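Local structure of endoglucanase FnCel5A (Fervidobacterium nodosum, 3NCO) at residues G163-T168 and R172-D177; L190-V193 and N197-V200. The protein probably hydrolyses beta-1,4-glucosidic bonds in cellulose, as a thermophile's cellulase of glycosyl hydrolase family 5. All coordinates share one frame; numbering follows the deposited sequence.

Contact 1: residues G163-T168 and R172-D177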
loop_
_atom_site.group_PDB
_atom_site.type_symbol
_atom_site.label_atom_id
_atom_site.label_comp_id
_atom_site.label_asym_id
_atom_site.label_seq_id
_atom_site.Cartn_x
_atom_site.Cartn_y
_atom_site.Cartn_z
ATOM N N GLY A 163 7.513 -16.672 7.770
ATOM C CA GLY A 163 7.680 -17.760 8.742
ATOM C C GLY A 163 7.417 -17.322 10.174
ATOM O O GLY A 163 6.697 -18.022 10.953
ATOM N N GLU A 164 7.965 -16.164 10.561
ATOM C CA GLU A 164 7.736 -15.656 11.918
ATOM C C GLU A 164 6.291 -15.202 12.100
ATOM O O GLU A 164 5.677 -15.439 13.145
ATOM C CB GLU A 164 8.686 -14.501 12.225
ATOM C CG GLU A 164 10.119 -15.008 12.471
ATOM C CD GLU A 164 10.215 -15.882 13.713
ATOM O OE1 GLU A 164 9.432 -15.705 14.668
ATOM O OE2 GLU A 164 11.091 -16.760 13.728
ATOM N N ILE A 165 5.732 -14.549 11.089
ATOM C CA ILE A 165 4.315 -14.182 11.178
ATOM C C ILE A 165 3.435 -15.414 11.385
ATOM O O ILE A 165 2.513 -15.403 12.235
ATOM C CB ILE A 165 3.862 -13.405 9.900
ATOM C CG1 ILE A 165 4.561 -12.023 9.829
ATOM C CG2 ILE A 165 2.303 -13.293 9.809
ATOM C CD1 ILE A 165 4.370 -11.259 8.483
ATOM N N ARG A 166 3.695 -16.457 10.600
ATOM C CA ARG A 166 2.827 -17.641 10.591
ATOM C C ARG A 166 2.832 -18.430 11.903
ATOM O O ARG A 166 1.913 -19.218 12.134
ATOM C CB ARG A 166 3.158 -18.521 9.375
ATOM C CG ARG A 166 2.697 -17.902 8.097
ATOM C CD ARG A 166 1.309 -18.285 7.766
ATOM N NE ARG A 166 0.844 -17.624 6.534
ATOM C CZ ARG A 166 0.017 -16.587 6.478
ATOM N NH1 ARG A 166 -0.487 -16.015 7.549
ATOM N NH2 ARG A 166 -0.298 -16.125 5.295
ATOM N N LYS A 167 3.848 -18.210 12.742
ATOM C CA LYS A 167 3.965 -18.902 14.025
ATOM C C LYS A 167 2.775 -18.538 14.935
ATOM O O LYS A 167 2.243 -19.389 15.645
ATOM C CB LYS A 167 5.292 -18.558 14.726
ATOM C CG LYS A 167 6.480 -19.294 14.146
ATOM C CD LYS A 167 7.744 -18.999 14.911
ATOM C CE LYS A 167 8.928 -19.696 14.268
ATOM N NZ LYS A 167 10.165 -19.318 15.024
ATOM N N THR A 168 2.380 -17.268 14.897
ATOM C CA THR A 168 1.302 -16.750 15.728
ATOM C C THR A 168 0.005 -16.439 14.939
ATOM O O THR A 168 -1.066 -16.342 15.525
ATOM C CB THR A 168 1.738 -15.446 16.442
ATOM O OG1 THR A 168 2.283 -14.528 15.493
ATOM C CG2 THR A 168 2.772 -15.736 17.546
ATOM N N ARG A 172 -3.774 -15.511 8.636
ATOM C CA ARG A 172 -3.996 -14.099 8.323
ATOM C C ARG A 172 -3.432 -13.768 6.962
ATOM O O ARG A 172 -2.337 -14.228 6.587
ATOM C CB ARG A 172 -3.350 -13.170 9.351
ATOM C CG ARG A 172 -3.878 -11.707 9.222
ATOM C CD ARG A 172 -3.259 -10.813 10.301
ATOM N NE ARG A 172 -3.612 -11.316 11.655
ATOM C CZ ARG A 172 -4.813 -11.184 12.242
ATOM N NH1 ARG A 172 -5.800 -10.507 11.631
ATOM N NH2 ARG A 172 -5.004 -11.721 13.437
ATOM N N ILE A 173 -4.180 -12.964 6.231
ATOM C CA ILE A 173 -3.677 -12.508 4.941
ATOM C C ILE A 173 -2.351 -11.730 5.098
ATOM O O ILE A 173 -2.264 -10.800 5.908
ATOM C CB ILE A 173 -4.700 -11.659 4.234
ATOM C CG1 ILE A 173 -5.898 -12.521 3.804
ATOM C CG2 ILE A 173 -4.037 -10.953 3.022
ATOM C CD1 ILE A 173 -5.620 -13.489 2.680
ATOM N N VAL A 174 -1.333 -12.089 4.310
ATOM C CA VAL A 174 -0.103 -11.318 4.287
ATOM C C VAL A 174 0.110 -10.864 2.843
ATOM O O VAL A 174 0.065 -11.697 1.901
ATOM C CB VAL A 174 1.095 -12.181 4.763
ATOM C CG1 VAL A 174 2.499 -11.461 4.513
ATOM C CG2 VAL A 174 0.851 -12.567 6.230
ATOM N N ILE A 175 0.344 -9.561 2.662
ATOM C CA ILE A 175 0.492 -8.977 1.322
ATOM C C ILE A 175 1.978 -8.861 1.021
ATOM O O ILE A 175 2.733 -8.313 1.829
ATOM C CB ILE A 175 -0.160 -7.580 1.266
ATOM C CG1 ILE A 175 -1.681 -7.756 1.309
ATOM C CG2 ILE A 175 0.214 -6.788 -0.018
ATOM C CD1 ILE A 175 -2.376 -6.555 1.864
ATOM N N ILE A 176 2.347 -9.390 -0.145
ATOM C CA ILE A 176 3.727 -9.394 -0.638
ATOM C C ILE A 176 3.910 -8.394 -1.786
ATOM O O ILE A 176 3.266 -8.517 -2.841
ATOM C CB ILE A 176 4.111 -10.831 -1.182
ATOM C CG1 ILE A 176 3.752 -11.892 -0.160
ATOM C CG2 ILE A 176 5.563 -10.902 -1.610
ATOM C CD1 ILE A 176 4.305 -11.656 1.251
ATOM N N ASP A 177 4.758 -7.392 -1.578
ATOM C CA ASP A 177 5.024 -6.381 -2.615
ATOM C C ASP A 177 5.951 -6.878 -3.700
ATOM O O ASP A 177 6.899 -7.567 -3.458
ATOM C CB ASP A 177 5.677 -5.125 -2.002
ATOM C CG ASP A 177 4.620 -4.247 -1.201
ATOM O OD1 ASP A 177 3.799 -4.845 -0.450
ATOM O OD2 ASP A 177 4.673 -2.987 -1.271
#
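Arg166 closes on the backbone carbonyl of Arg172 with both of its terminal nitrogens, a compact example of how one long side chain can tie a helix to the lead-in of the strand that follows it. Its CB does not aim directly at residues 172-177; the approach is made further out. CG sits beside the backbone N, and a sharp bend at the next bond (chi2 -89°) swings CD and the rest of the chain around toward the lead-in of the strand. NE, the first polar atom reached, forms a salt bridge with Asp195. Beyond it the guanidinium is turned so that Arg172 O lies at its edge, close to its plane. NH1 gives the shorter bond, 2.7 Å to Arg172 O, with an N-H...O angle of 154°; it arrives in the carbonyl plane, on a lone pair. NH2 reaches Arg172 O at 3.1 Å, more bent at 136° and tilted from the carbonyl plane. Two donors thus share one acceptor, and with Asp195 at NE and Asn169 O also taken by NH1, the group's rotation is fixed. An alanine here would remove the guanidinium, and Arg172 O would probably lose both of these donors and Asp195 this salt-bridge partner.

Val174 lies obliquely to the guanidinium, its CG2 3.9 Å from Arg166 NH2. The same methyl meets the branch of Ile165 tip to tip, Ile165 CG2 to Val174 CG2 being 3.9 Å. Ile165 also rests on Trp123 and Phe139, carrying the apolar layer on to helix 112-130 and strand 137-140. Polar clasp and apolar layer together join helix 151-168 to strand 174-177, within the beta-alpha-beta unit that strand 137-140 begins, the repeating element of a TIM barrel.

Contact 2: residues L190-V193 and N197-V200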
loop_
_atom_site.group_PDB
_atom_site.type_symbol
_atom_site.label_atom_id
_atom_site.label_comp_id
_atom_site.label_asym_id
_atom_site.label_seq_id
_atom_site.Cartn_x
_atom_site.Cartn_y
_atom_site.Cartn_z
ATOM N N LEU A 190 9.219 -11.702 -9.020
ATOM C CA LEU A 190 8.789 -12.143 -7.681
ATOM C C LEU A 190 8.639 -13.654 -7.663
ATOM O O LEU A 190 7.958 -14.214 -8.537
ATOM C CB LEU A 190 7.457 -11.473 -7.341
ATOM C CG LEU A 190 6.832 -11.688 -5.980
ATOM C CD1 LEU A 190 7.786 -11.281 -4.842
ATOM C CD2 LEU A 190 5.476 -10.924 -5.894
ATOM N N LYS A 191 9.279 -14.317 -6.682
ATOM C CA LYS A 191 9.131 -15.770 -6.479
ATOM C C LYS A 191 8.175 -16.014 -5.308
ATOM O O LYS A 191 8.420 -15.525 -4.197
ATOM C CB LYS A 191 10.484 -16.421 -6.208
ATOM C CG LYS A 191 10.390 -17.873 -6.042
ATOM C CD LYS A 191 11.617 -18.464 -5.361
ATOM C CE LYS A 191 12.809 -18.479 -6.297
ATOM N NZ LYS A 191 13.951 -19.049 -5.517
ATOM N N LEU A 192 7.103 -16.765 -5.557
ATOM C CA LEU A 192 6.082 -16.993 -4.528
ATOM C C LEU A 192 6.495 -18.138 -3.588
ATOM O O LEU A 192 7.596 -18.704 -3.719
ATOM C CB LEU A 192 4.689 -17.156 -5.158
ATOM C CG LEU A 192 4.196 -15.910 -5.896
ATOM C CD1 LEU A 192 2.827 -16.152 -6.502
ATOM C CD2 LEU A 192 4.088 -14.755 -4.871
ATOM N N VAL A 193 5.699 -18.391 -2.585
ATOM C CA VAL A 193 5.898 -19.531 -1.693
ATOM C C VAL A 193 4.558 -20.251 -1.645
ATOM O O VAL A 193 3.553 -19.714 -2.107
ATOM C CB VAL A 193 6.316 -19.081 -0.286
ATOM C CG1 VAL A 193 7.735 -18.452 -0.354
ATOM C CG2 VAL A 193 5.329 -18.130 0.278
ATOM N N ASN A 197 -2.650 -17.978 1.873
ATOM C CA ASN A 197 -3.216 -16.761 2.390
ATOM C C ASN A 197 -2.310 -15.589 2.093
ATOM O O ASN A 197 -2.067 -14.753 2.980
ATOM C CB ASN A 197 -3.514 -16.907 3.900
ATOM C CG ASN A 197 -4.667 -17.864 4.148
ATOM O OD1 ASN A 197 -4.480 -18.951 4.688
ATOM N ND2 ASN A 197 -5.865 -17.451 3.731
ATOM N N ILE A 198 -1.781 -15.517 0.857
ATOM C CA ILE A 198 -1.021 -14.342 0.425
ATOM C C ILE A 198 -1.744 -13.589 -0.720
ATOM O O ILE A 198 -2.502 -14.193 -1.483
ATOM C CB ILE A 198 0.450 -14.655 0.043
ATOM C CG1 ILE A 198 0.536 -15.712 -1.060
ATOM C CG2 ILE A 198 1.235 -15.092 1.302
ATOM C CD1 ILE A 198 1.983 -15.728 -1.772
ATOM N N ILE A 199 -1.450 -12.293 -0.811
ATOM C CA ILE A 199 -1.896 -11.470 -1.934
ATOM C C ILE A 199 -0.677 -10.719 -2.434
ATOM O O ILE A 199 0.135 -10.253 -1.627
ATOM C CB ILE A 199 -2.957 -10.453 -1.425
ATOM C CG1 ILE A 199 -4.231 -11.226 -1.000
ATOM C CG2 ILE A 199 -3.351 -9.410 -2.489
ATOM C CD1 ILE A 199 -5.286 -10.357 -0.331
ATOM N N VAL A 200 -0.569 -10.556 -3.753
ATOM C CA VAL A 200 0.614 -9.838 -4.270
ATOM C C VAL A 200 0.155 -8.425 -4.566
ATOM O O VAL A 200 -0.990 -8.206 -5.005
ATOM C CB VAL A 200 1.136 -10.559 -5.578
ATOM C CG1 VAL A 200 2.091 -9.681 -6.358
ATOM C CG2 VAL A 200 1.783 -11.911 -5.207
#
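Ile198, the first residue of its strand to touch residues 190-193, meets Leu192 through the far ends of both side chains. Its CG1 occupies the crowded position between the backbone N and the carbonyl carbon (chi1 57°), and an extended second torsion (163°) carries CD1 out to the loop. There Ile198 CD1 lies 3.9 Å from Leu192 CD2, the two chains crossing obliquely. The same methyl comes near backbone as well, with Val193 O 4.3 Å from Ile198 CD1, so one terminal carbon of the isoleucine spans two consecutive loop residues.

At Ile199 the side chain turns away from the loop and packs instead on Ile173, beside Asn17 and Ile20 of helix 12-20. This alternation is the rule for strands of a TIM barrel: one set of side chains faces into the barrel, the other outward to the layer that surrounds it. Most strands of this barrel are covered on the outside by helices; here residues 190-193, which form neither helix nor strand, supply part of that cover.

Val200 turns outward again and offers two methyls. CG1 meets the end of Leu190 tip to tip, at 3.6 Å from Leu190 CD2, with the leucine's CG anti to its backbone N (chi1 -176°), which sends the branch toward the valine. Val200 CG2 touches both leucines, at 3.9 Å from Leu190 CD2 and 3.7 Å from Leu192 CD2. Leu192 CD2 is accordingly shared, bridging the ends of Ile198 and Val200. No hydrogen bond crosses between the segments; the side chains meet through methyl groups alone. Trp248 of helix 232-252 touches Leu190, Leu192 and Val200 alike, while Val254 adds to the cover over Leu192 and Val200.

Contacts 1 and 2 follow one another along the chain, their centres about 10 Å apart, and are joined through neighbouring parallel strands of the barrel. Probable hydrogen bonds run from Val174 N to Asn197 O (3.1 Å) and from Ile176 N to Ile199 O (2.8 Å), stitching 172-177 to 197-200. Arg166 adds a further connection, its NH2 making a weak bond to Asn197 O, while its salt-bridge partner Asp195 belongs to the short link between 190-193 and 197-200. Both contacts involve the opening residues of their strands, whereas TIM-barrel hydrolases carry the active site at the C-terminal strand ends, towards which Asp177 lies.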